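Local coordinates for protein probable exosome complex exonuclease 2 (Methanothermobacter thermautotrophicus, PDB 2WNR) that probably serves as a non-catalytic component of the RNA-degrading archaeal exosome, helping to structure the active site of its Rrp41 partner, at residues R109-C114 and D152-A157; T158-L163 and E263-S268; N203-D208 and V251-E256; G224-E227 and I231-M234. One frame throughout, in Å; residues are numbered along the deposited sequence.

Interaction 1: R109-C114 and D152-A157; sequences RVVDRC and DAAVLA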
loop_
_atom_site.group_PDB
_atom_site.type_symbol
_atom_site.label_atom_id
_atom_site.label_comp_id
_atom_site.label_asym_id
_atom_site.label_seq_id
_atom_site.Cartn_x
_atom_site.Cartn_y
_atom_site.Cartn_z
ATOM N N ARG A 109 -16.962 -2.283 11.812
ATOM C CA ARG A 109 -17.029 -3.546 12.559
ATOM C C ARG A 109 -18.215 -3.647 13.512
ATOM O O ARG A 109 -18.765 -4.730 13.719
ATOM C CB ARG A 109 -15.745 -3.760 13.337
ATOM C CG ARG A 109 -14.573 -4.066 12.451
ATOM C CD ARG A 109 -13.309 -4.174 13.253
ATOM N NE ARG A 109 -13.352 -5.257 14.232
ATOM C CZ ARG A 109 -13.162 -6.537 13.942
ATOM N NH1 ARG A 109 -12.940 -6.902 12.690
ATOM N NH2 ARG A 109 -13.202 -7.440 14.899
ATOM N N VAL A 110 -18.602 -2.519 14.096
ATOM C CA VAL A 110 -19.736 -2.491 15.003
ATOM C C VAL A 110 -21.033 -2.744 14.253
ATOM O O VAL A 110 -21.892 -3.484 14.737
ATOM C CB VAL A 110 -19.770 -1.198 15.854
ATOM C CG1 VAL A 110 -21.088 -1.059 16.569
ATOM C CG2 VAL A 110 -18.667 -1.260 16.889
ATOM N N VAL A 111 -21.155 -2.175 13.059
ATOM C CA VAL A 111 -22.308 -2.431 12.200
ATOM C C VAL A 111 -22.299 -3.877 11.752
ATOM O O VAL A 111 -23.319 -4.557 11.798
ATOM C CB VAL A 111 -22.314 -1.540 10.961
ATOM C CG1 VAL A 111 -23.447 -1.952 10.028
ATOM C CG2 VAL A 111 -22.431 -0.080 11.360
ATOM N N ASP A 112 -21.133 -4.351 11.329
ATOM C CA ASP A 112 -21.008 -5.722 10.916
ATOM C C ASP A 112 -21.398 -6.663 12.046
ATOM O O ASP A 112 -22.053 -7.677 11.813
ATOM C CB ASP A 112 -19.595 -6.026 10.438
ATOM C CG ASP A 112 -19.487 -7.423 9.853
ATOM O OD1 ASP A 112 -19.354 -8.377 10.642
ATOM O OD2 ASP A 112 -19.566 -7.567 8.616
ATOM N N ARG A 113 -20.997 -6.321 13.265
ATOM C CA ARG A 113 -21.300 -7.148 14.431
ATOM C C ARG A 113 -22.812 -7.298 14.637
ATOM O O ARG A 113 -23.317 -8.413 14.803
ATOM C CB ARG A 113 -20.658 -6.546 15.680
ATOM C CG ARG A 113 -20.590 -7.487 16.879
ATOM C CD ARG A 113 -19.900 -6.818 18.035
ATOM N NE ARG A 113 -18.600 -6.290 17.626
ATOM C CZ ARG A 113 -17.992 -5.245 18.187
ATOM N NH1 ARG A 113 -18.561 -4.597 19.197
ATOM N NH2 ARG A 113 -16.812 -4.846 17.727
ATOM N N CYS A 114 -23.507 -6.161 14.608
ATOM C CA CYS A 114 -24.953 -6.089 14.761
ATOM C C CYS A 114 -25.711 -6.930 13.725
ATOM O O CYS A 114 -26.574 -7.741 14.086
ATOM C CB CYS A 114 -25.392 -4.635 14.666
ATOM S SG CYS A 114 -27.016 -4.333 15.311
ATOM N N ASP A 152 -26.004 4.516 14.911
ATOM C CA ASP A 152 -27.440 4.261 14.849
ATOM C C ASP A 152 -27.942 4.483 13.440
ATOM O O ASP A 152 -28.736 3.693 12.940
ATOM C CB ASP A 152 -28.192 5.131 15.851
ATOM C CG ASP A 152 -27.774 4.863 17.285
ATOM O OD1 ASP A 152 -26.966 3.940 17.511
ATOM O OD2 ASP A 152 -28.262 5.574 18.195
ATOM N N ALA A 153 -27.442 5.541 12.802
ATOM C CA ALA A 153 -27.731 5.847 11.402
ATOM C C ALA A 153 -27.214 4.750 10.472
ATOM O O ALA A 153 -27.895 4.368 9.518
ATOM C CB ALA A 153 -27.135 7.183 11.019
ATOM N N ALA A 154 -26.017 4.239 10.772
ATOM C CA ALA A 154 -25.378 3.212 9.951
ATOM C C ALA A 154 -26.135 1.898 10.009
ATOM O O ALA A 154 -26.461 1.326 8.975
ATOM C CB ALA A 154 -23.927 3.025 10.344
ATOM N N VAL A 155 -26.435 1.436 11.213
ATOM C CA VAL A 155 -27.147 0.170 11.390
ATOM C C VAL A 155 -28.522 0.255 10.727
ATOM O O VAL A 155 -28.967 -0.676 10.052
ATOM C CB VAL A 155 -27.283 -0.199 12.889
ATOM C CG1 VAL A 155 -28.269 -1.335 13.082
ATOM C CG2 VAL A 155 -25.922 -0.565 13.464
ATOM N N LEU A 156 -29.173 1.398 10.914
ATOM C CA LEU A 156 -30.500 1.631 10.374
ATOM C C LEU A 156 -30.501 1.553 8.844
ATOM O O LEU A 156 -31.374 0.918 8.256
ATOM C CB LEU A 156 -31.013 2.987 10.854
ATOM C CG LEU A 156 -32.476 3.390 10.654
ATOM C CD1 LEU A 156 -33.453 2.219 10.830
ATOM C CD2 LEU A 156 -32.803 4.503 11.624
ATOM N N ALA A 157 -29.509 2.186 8.219
ATOM C CA ALA A 157 -29.385 2.228 6.762
ATOM C C ALA A 157 -28.987 0.867 6.172
ATOM O O ALA A 157 -29.489 0.476 5.114
ATOM C CB ALA A 157 -28.392 3.306 6.343
#
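V111 pushes a methyl from helix 102-117 into the shallow dip formed by A154 and V155 on helix 150-164. Its CG2 branch does the touching: with chi1 at 174° this methyl lies beside the backbone N and opposite the carbonyl carbon. It rests 3.6 Å from A154 CB, while V155 CG2 stands 4.1 Å from V111 CG2 as the two side chains pass alongside one another, pointing opposite ways. V155 is the answering bump. Its two branches divide the work, CG2 meeting V111 and CG1 meeting the next turn of the facing helix, where C114 SG lies 3.9 Å from V155 CG1. A154 offers a small methyl, and the axes of the two short helical segments pass 9.6 Å apart at a crossing angle of -44°. The pair is layered between two sheets of the RNase PH fold, with M195 of strand 193-201 touching both C114 and V155, and I60 of strand 58-69 lying against A154. Away from this contact, R109 and R113 are paired with acidic side chains of another protein's chain. Between the helices every touching group is apolar and buried, so shape fit and exclusion of water probably account for the contact.

Interaction 2: T158-L163 and E263-S268; sequences TVAALL and EYLDKS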
loop_
_atom_site.group_PDB
_atom_site.type_symbol
_atom_site.label_atom_id
_atom_site.label_comp_id
_atom_site.label_asym_id
_atom_site.label_seq_id
_atom_site.Cartn_x
_atom_site.Cartn_y
_atom_site.Cartn_z
ATOM N N THR A 158 -28.091 0.156 6.856
ATOM C CA THR A 158 -27.654 -1.157 6.420
ATOM C C THR A 158 -28.818 -2.133 6.474
ATOM O O THR A 158 -29.079 -2.834 5.495
ATOM C CB THR A 158 -26.510 -1.675 7.281
ATOM O OG1 THR A 158 -25.490 -0.673 7.366
ATOM C CG2 THR A 158 -25.914 -2.948 6.674
ATOM N N VAL A 159 -29.526 -2.157 7.607
ATOM C CA VAL A 159 -30.723 -2.975 7.736
ATOM C C VAL A 159 -31.725 -2.622 6.640
ATOM O O VAL A 159 -32.243 -3.519 5.958
ATOM C CB VAL A 159 -31.355 -2.890 9.156
ATOM C CG1 VAL A 159 -32.743 -3.512 9.183
ATOM C CG2 VAL A 159 -30.477 -3.614 10.165
ATOM N N ALA A 160 -31.976 -1.327 6.453
ATOM C CA ALA A 160 -32.915 -0.880 5.428
ATOM C C ALA A 160 -32.491 -1.384 4.046
ATOM O O ALA A 160 -33.301 -1.960 3.315
ATOM C CB ALA A 160 -33.056 0.637 5.437
ATOM N N ALA A 161 -31.213 -1.196 3.714
ATOM C CA ALA A 161 -30.687 -1.604 2.415
ATOM C C ALA A 161 -30.816 -3.115 2.185
ATOM O O ALA A 161 -31.120 -3.565 1.078
ATOM C CB ALA A 161 -29.250 -1.158 2.272
ATOM N N LEU A 162 -30.598 -3.887 3.244
ATOM C CA LEU A 162 -30.685 -5.339 3.174
ATOM C C LEU A 162 -32.099 -5.799 2.858
ATOM O O LEU A 162 -32.300 -6.754 2.106
ATOM C CB LEU A 162 -30.212 -5.975 4.481
ATOM C CG LEU A 162 -28.700 -5.974 4.707
ATOM C CD1 LEU A 162 -28.337 -6.349 6.132
ATOM C CD2 LEU A 162 -27.942 -6.792 3.698
ATOM N N LEU A 163 -33.070 -5.114 3.449
ATOM C CA LEU A 163 -34.476 -5.395 3.215
ATOM C C LEU A 163 -34.882 -5.031 1.786
ATOM O O LEU A 163 -35.752 -5.678 1.184
ATOM C CB LEU A 163 -35.294 -4.596 4.216
ATOM C CG LEU A 163 -35.807 -5.226 5.516
ATOM C CD1 LEU A 163 -35.351 -6.673 5.838
ATOM C CD2 LEU A 163 -35.734 -4.287 6.706
ATOM N N GLU A 263 -40.703 -0.766 14.020
ATOM C CA GLU A 263 -41.959 -0.523 13.330
ATOM C C GLU A 263 -41.905 0.749 12.489
ATOM O O GLU A 263 -42.692 0.902 11.564
ATOM C CB GLU A 263 -43.170 -0.553 14.279
ATOM C CG GLU A 263 -43.460 0.718 15.071
ATOM C CD GLU A 263 -44.913 0.770 15.535
ATOM O OE1 GLU A 263 -45.198 0.423 16.705
ATOM O OE2 GLU A 263 -45.778 1.138 14.714
ATOM N N TYR A 264 -40.966 1.643 12.795
ATOM C CA TYR A 264 -40.762 2.846 11.984
ATOM C C TYR A 264 -40.062 2.498 10.678
ATOM O O TYR A 264 -40.360 3.079 9.630
ATOM C CB TYR A 264 -39.966 3.921 12.738
ATOM C CG TYR A 264 -39.923 5.247 12.006
ATOM C CD1 TYR A 264 -40.944 6.185 12.164
ATOM C CD2 TYR A 264 -38.871 5.558 11.143
ATOM C CE1 TYR A 264 -40.920 7.399 11.484
ATOM C CE2 TYR A 264 -38.835 6.771 10.458
ATOM C CZ TYR A 264 -39.865 7.687 10.632
ATOM O OH TYR A 264 -39.841 8.886 9.955
ATOM N N LEU A 265 -39.119 1.563 10.749
ATOM C CA LEU A 265 -38.464 1.046 9.555
ATOM C C LEU A 265 -39.453 0.285 8.672
ATOM O O LEU A 265 -39.462 0.482 7.453
ATOM C CB LEU A 265 -37.256 0.169 9.919
ATOM C CG LEU A 265 -36.573 -0.680 8.836
ATOM C CD1 LEU A 265 -36.238 0.121 7.580
ATOM C CD2 LEU A 265 -35.326 -1.310 9.389
ATOM N N ASP A 266 -40.286 -0.561 9.286
ATOM C CA ASP A 266 -41.273 -1.357 8.548
ATOM C C ASP A 266 -42.296 -0.487 7.819
ATOM O O ASP A 266 -42.699 -0.807 6.692
ATOM C CB ASP A 266 -42.003 -2.346 9.473
ATOM C CG ASP A 266 -41.096 -3.468 9.991
ATOM O OD1 ASP A 266 -40.022 -3.715 9.390
ATOM O OD2 ASP A 266 -41.470 -4.109 11.003
ATOM N N LYS A 267 -42.698 0.606 8.472
ATOM C CA LYS A 267 -43.699 1.541 7.947
ATOM C C LYS A 267 -43.160 2.403 6.805
ATOM O O LYS A 267 -43.900 2.741 5.873
ATOM C CB LYS A 267 -44.259 2.419 9.071
ATOM C CG LYS A 267 -45.241 1.686 9.988
ATOM C CD LYS A 267 -45.658 2.524 11.192
ATOM C CE LYS A 267 -46.830 1.871 11.912
ATOM N NZ LYS A 267 -47.506 2.775 12.887
ATOM N N SER A 268 -41.874 2.749 6.880
ATOM C CA SER A 268 -41.207 3.522 5.826
ATOM C C SER A 268 -40.974 2.719 4.540
ATOM O O SER A 268 -40.642 3.288 3.499
ATOM C CB SER A 268 -39.878 4.083 6.328
ATOM O OG SER A 268 -40.090 5.102 7.285
#
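L265 meets V159, A160 and L163 through aliphatic groups alone, and the flat groups of helix 244-268 lie outside this interface. The ring of Y264 takes no part in it, and its OH is hydrogen-bonded to I37 O. The planar carbonyl group of Y264 is approached from opposite faces, by S268 N in the helical bond and by S268 OG at 3.1 Å from Y264 O, tilted 22° from the carbonyl plane. L265, one residue on, reaches over to helix 150-164. Its CG is anti to the backbone N (chi1 169°), which extends the forked end across the gap. One prong, CD2, lies against both V159 and L163, residues one turn apart that meet it from the same general side, with V159 CG1 3.4 Å and L163 CD2 4.0 Å from L265 CD2. The other prong, CD1, lies 3.9 Å from A160 CB. Around this one leucine the axes of the two short helical segments approach to 11.1 Å. The contact ties the C-terminal helix to a helix of the first RNase PH family region. With methyl groups alone touching, it is purely apolar and probably driven by exclusion of water, while D266 turns its polar end to a salt bridge with K192.

Interaction 3: N203-D208 and V251-E256; sequences NEIVLD and VSIAVE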
loop_
_atom_site.group_PDB
_atom_site.type_symbol
_atom_site.label_atom_id
_atom_site.label_comp_id
_atom_site.label_asym_id
_atom_site.label_seq_id
_atom_site.Cartn_x
_atom_site.Cartn_y
_atom_site.Cartn_z
ATOM N N ASN A 203 -23.837 13.515 34.716
ATOM C CA ASN A 203 -24.255 12.291 35.409
ATOM C C ASN A 203 -25.330 11.521 34.643
ATOM O O ASN A 203 -25.978 10.629 35.190
ATOM C CB ASN A 203 -24.781 12.632 36.808
ATOM C CG ASN A 203 -23.778 13.403 37.645
ATOM O OD1 ASN A 203 -24.151 14.324 38.361
ATOM N ND2 ASN A 203 -22.502 13.026 37.570
ATOM N N GLU A 204 -25.529 11.873 33.378
ATOM C CA GLU A 204 -26.662 11.360 32.623
ATOM C C GLU A 204 -26.207 10.605 31.393
ATOM O O GLU A 204 -25.165 10.919 30.816
ATOM C CB GLU A 204 -27.589 12.512 32.196
ATOM C CG GLU A 204 -28.111 13.398 33.335
ATOM C CD GLU A 204 -29.033 12.664 34.294
ATOM O OE1 GLU A 204 -29.610 11.622 33.901
ATOM O OE2 GLU A 204 -29.180 13.136 35.448
ATOM N N ILE A 205 -26.985 9.610 30.988
ATOM C CA ILE A 205 -26.820 9.063 29.646
ATOM C C ILE A 205 -27.895 9.633 28.718
ATOM O O ILE A 205 -29.081 9.673 29.066
ATOM C CB ILE A 205 -26.769 7.515 29.600
ATOM C CG1 ILE A 205 -27.929 6.893 30.375
ATOM C CG2 ILE A 205 -25.416 7.009 30.132
ATOM C CD1 ILE A 205 -28.289 5.503 29.910
ATOM N N VAL A 206 -27.468 10.113 27.553
ATOM C CA VAL A 206 -28.414 10.673 26.602
ATOM C C VAL A 206 -28.422 9.866 25.329
ATOM O O VAL A 206 -27.366 9.477 24.834
ATOM C CB VAL A 206 -28.240 12.209 26.288
ATOM C CG1 VAL A 206 -27.790 13.030 27.477
ATOM C CG2 VAL A 206 -27.487 12.488 25.011
ATOM N N LEU A 207 -29.619 9.617 24.808
ATOM C CA LEU A 207 -29.782 8.789 23.622
ATOM C C LEU A 207 -29.609 9.624 22.361
ATOM O O LEU A 207 -30.129 10.733 22.279
ATOM C CB LEU A 207 -31.152 8.096 23.637
ATOM C CG LEU A 207 -31.667 7.325 22.416
ATOM C CD1 LEU A 207 -30.834 6.079 22.143
ATOM C CD2 LEU A 207 -33.129 6.951 22.632
ATOM N N ASP A 208 -28.864 9.075 21.401
ATOM C CA ASP A 208 -28.682 9.660 20.072
ATOM C C ASP A 208 -28.054 11.060 20.159
ATOM O O ASP A 208 -28.755 12.079 20.069
ATOM C CB ASP A 208 -30.013 9.644 19.312
ATOM C CG ASP A 208 -29.937 10.337 17.979
ATOM O OD1 ASP A 208 -28.928 10.153 17.281
ATOM O OD2 ASP A 208 -30.889 11.070 17.629
ATOM N N VAL A 251 -28.955 -0.373 28.471
ATOM C CA VAL A 251 -29.650 -1.581 28.031
ATOM C C VAL A 251 -31.158 -1.376 28.162
ATOM O O VAL A 251 -31.897 -1.500 27.181
ATOM C CB VAL A 251 -29.199 -2.832 28.828
ATOM C CG1 VAL A 251 -30.152 -4.007 28.595
ATOM C CG2 VAL A 251 -27.761 -3.200 28.461
ATOM N N SER A 252 -31.596 -1.025 29.367
ATOM C CA SER A 252 -33.013 -0.821 29.653
ATOM C C SER A 252 -33.692 0.046 28.588
ATOM O O SER A 252 -34.638 -0.409 27.940
ATOM C CB SER A 252 -33.205 -0.234 31.058
ATOM O OG SER A 252 -34.579 -0.112 31.379
ATOM N N ILE A 253 -33.200 1.270 28.392
ATOM C CA ILE A 253 -33.745 2.150 27.351
ATOM C C ILE A 253 -33.676 1.486 25.975
ATOM O O ILE A 253 -34.696 1.388 25.290
ATOM C CB ILE A 253 -33.093 3.575 27.316
ATOM C CG1 ILE A 253 -33.518 4.411 28.528
ATOM C CG2 ILE A 253 -33.508 4.325 26.081
ATOM C CD1 ILE A 253 -32.396 4.712 29.478
ATOM N N ALA A 254 -32.494 1.015 25.585
ATOM C CA ALA A 254 -32.310 0.408 24.263
ATOM C C ALA A 254 -33.365 -0.664 23.970
ATOM O O ALA A 254 -33.959 -0.681 22.886
ATOM C CB ALA A 254 -30.896 -0.151 24.104
ATOM N N VAL A 255 -33.623 -1.526 24.953
ATOM C CA VAL A 255 -34.602 -2.606 24.812
ATOM C C VAL A 255 -36.062 -2.110 24.647
ATOM O O VAL A 255 -36.898 -2.810 24.069
ATOM C CB VAL A 255 -34.431 -3.652 25.956
ATOM C CG1 VAL A 255 -35.543 -4.696 25.955
ATOM C CG2 VAL A 255 -33.079 -4.339 25.823
ATOM N N GLU A 256 -36.363 -0.904 25.125
ATOM C CA GLU A 256 -37.706 -0.340 24.949
ATOM C C GLU A 256 -37.820 0.604 23.747
ATOM O O GLU A 256 -38.918 0.904 23.296
ATOM C CB GLU A 256 -38.205 0.338 26.232
ATOM C CG GLU A 256 -37.469 1.626 26.610
ATOM C CD GLU A 256 -38.209 2.446 27.657
ATOM O OE1 GLU A 256 -38.370 1.959 28.800
ATOM O OE2 GLU A 256 -38.619 3.582 27.327
#
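I253 sits over I205 and L207, where helix 244-268 packs on a face of the four-stranded antiparallel sheet in the second RNase PH family region. Strand 204-207 is the outermost strand of this sheet within the chain, and in its alternating pattern I205 and L207 project toward the helix. V206, between them, contacts I20 of helix 11-21 instead. The helix answers with one side chain whose two branches are shared out. At chi1 -71° the CG1 arm of I253 lies opposite its carbonyl carbon and carries CD1 toward the start of the strand, whereas CG2 is left on the side of L207. The end methyl of I205 comes to meet the first arm, and I205 CD1 lies 4.2 Å from I253 CD1. L207 extends toward the helix with CG anti to its backbone N (chi1 171°), offering CD2 to the second. The backbones stay well apart, the nearest pair being L207 CA and I253 CA at 8.6 Å, so the branched side chains alone bridge the space between strand and helix. F198, on the adjoining strand 193-201, completes the layer by touching both L207 and I253, and also A254 on the next step of the helix. Farther round the helix, V251 and V255 pack on apolar side chains of another protein's chain, so the same helix serves both the sheet-helix core of this chain and an interface of the assembly. The second methyl pair, L207 CD2 and I253 CG2, is 4.4 Å apart.

Interaction 4: G224-E227 and I231-M234; sequences GVTE and ICAM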
loop_
_atom_site.group_PDB
_atom_site.type_symbol
_atom_site.label_atom_id
_atom_site.label_comp_id
_atom_site.label_asym_id
_atom_site.label_seq_id
_atom_site.Cartn_x
_atom_site.Cartn_y
_atom_site.Cartn_z
ATOM N N GLY A 224 -26.921 -2.999 20.300
ATOM C CA GLY A 224 -27.741 -3.622 19.270
ATOM C C GLY A 224 -28.697 -4.628 19.890
ATOM O O GLY A 224 -28.263 -5.601 20.522
ATOM N N VAL A 225 -29.997 -4.385 19.710
ATOM C CA VAL A 225 -31.055 -5.266 20.225
ATOM C C VAL A 225 -31.825 -5.925 19.074
ATOM O O VAL A 225 -31.997 -5.323 18.018
ATOM C CB VAL A 225 -32.045 -4.501 21.137
ATOM C CG1 VAL A 225 -32.967 -5.466 21.846
ATOM C CG2 VAL A 225 -31.280 -3.661 22.160
ATOM N N THR A 226 -32.277 -7.159 19.282
ATOM C CA THR A 226 -32.994 -7.891 18.247
ATOM C C THR A 226 -34.510 -7.737 18.419
ATOM O O THR A 226 -34.982 -7.128 19.392
ATOM C CB THR A 226 -32.607 -9.394 18.219
ATOM O OG1 THR A 226 -33.056 -10.039 19.420
ATOM C CG2 THR A 226 -31.104 -9.563 18.077
ATOM N N GLU A 227 -35.267 -8.292 17.475
ATOM C CA GLU A 227 -36.728 -8.271 17.524
ATOM C C GLU A 227 -37.292 -8.802 18.839
ATOM O O GLU A 227 -38.244 -8.238 19.384
ATOM C CB GLU A 227 -37.306 -9.100 16.382
ATOM C CG GLU A 227 -37.281 -8.424 15.027
ATOM C CD GLU A 227 -38.046 -9.211 13.980
ATOM O OE1 GLU A 227 -38.272 -10.431 14.193
ATOM O OE2 GLU A 227 -38.426 -8.608 12.948
ATOM N N ILE A 231 -29.793 -8.868 23.316
ATOM C CA ILE A 231 -28.635 -8.036 22.947
ATOM C C ILE A 231 -27.680 -8.798 22.037
ATOM O O ILE A 231 -27.163 -9.852 22.413
ATOM C CB ILE A 231 -27.861 -7.532 24.203
ATOM C CG1 ILE A 231 -28.769 -6.682 25.101
ATOM C CG2 ILE A 231 -26.630 -6.746 23.804
ATOM C CD1 ILE A 231 -28.298 -6.577 26.539
ATOM N N CYS A 232 -27.447 -8.261 20.844
ATOM C CA CYS A 232 -26.555 -8.911 19.884
ATOM C C CYS A 232 -25.251 -8.152 19.605
ATOM O O CYS A 232 -24.325 -8.710 19.013
ATOM C CB CYS A 232 -27.287 -9.218 18.585
ATOM S SG CYS A 232 -27.784 -7.772 17.683
ATOM N N ALA A 233 -25.168 -6.895 20.034
ATOM C CA ALA A 233 -23.925 -6.130 19.904
ATOM C C ALA A 233 -23.834 -5.013 20.932
ATOM O O ALA A 233 -24.833 -4.338 21.228
ATOM C CB ALA A 233 -23.786 -5.557 18.506
ATOM N N MET A 234 -22.633 -4.811 21.467
ATOM C CA MET A 234 -22.387 -3.719 22.395
ATOM C C MET A 234 -20.997 -3.135 22.180
ATOM O O MET A 234 -20.043 -3.865 21.884
ATOM C CB MET A 234 -22.545 -4.191 23.829
ATOM C CG MET A 234 -22.597 -3.077 24.848
ATOM S SD MET A 234 -22.913 -3.710 26.506
ATOM C CE MET A 234 -24.647 -4.129 26.370
#
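G224 faces both C232 and A233 across a classic beta bulge in the antiparallel hairpin of strands 219-226 and 231-237. Its carbonyl is shared by the two: C232 N binds G224 O at 2.8 Å with an angle of 161° at the hydrogen, and A233 N adds a weak bond of 3.4 Å to G224 O. In return G224 N donates to A233 O at 174°, nearly straight. The extra residue shifts the register by one, so G224 pairs with A233 but V225 with I231, the latter a non-hydrogen-bonded pair. The CA-H of I231 also leans on G224 O. Next to the bulge, T226 and C232 touch side by side through CG2 and SG, 3.8 Å apart, while T226 OG1 is hydrogen-bonded to S230 OG and E228 OE2, tying it to the turn. Farther out, V225 and I231 share the face covered by helix 244-268, where they meet A254 and V251 respectively, and A233 lies on the other face against M195. M234 pairs antiparallel with a strand of another protein's chain, which carries the sheet across the interface. At the bulge itself, chi1 of 66° sets the sulfur of C232 between its backbone N and carbonyl carbon, placing C232 SG 3.6 Å from G224 O.

Along the chain interaction 1 closes first and interaction 2 opens on the same helix, 150-164; interaction 3 nests inside the loop of interaction 2, and interaction 4 inside that of interaction 3. Interactions 1 and 2 touch, their centres about 13 Å apart. Interactions 2 and 3 share helix 244-268, with centres about 22 Å apart. Interactions 3 and 4 reach the same four-stranded sheet and meet where V251 packs on I231 and M234. Interaction 4 touches interaction 1, A233 lying against R113 and C114. Helix 102-117, of the first family region, thus meets the hairpin of the second, and helix 150-164 meets the C-terminal helix. The hairpin, with residues of helices 102-117 and 244-268, faces another protein of the assembly.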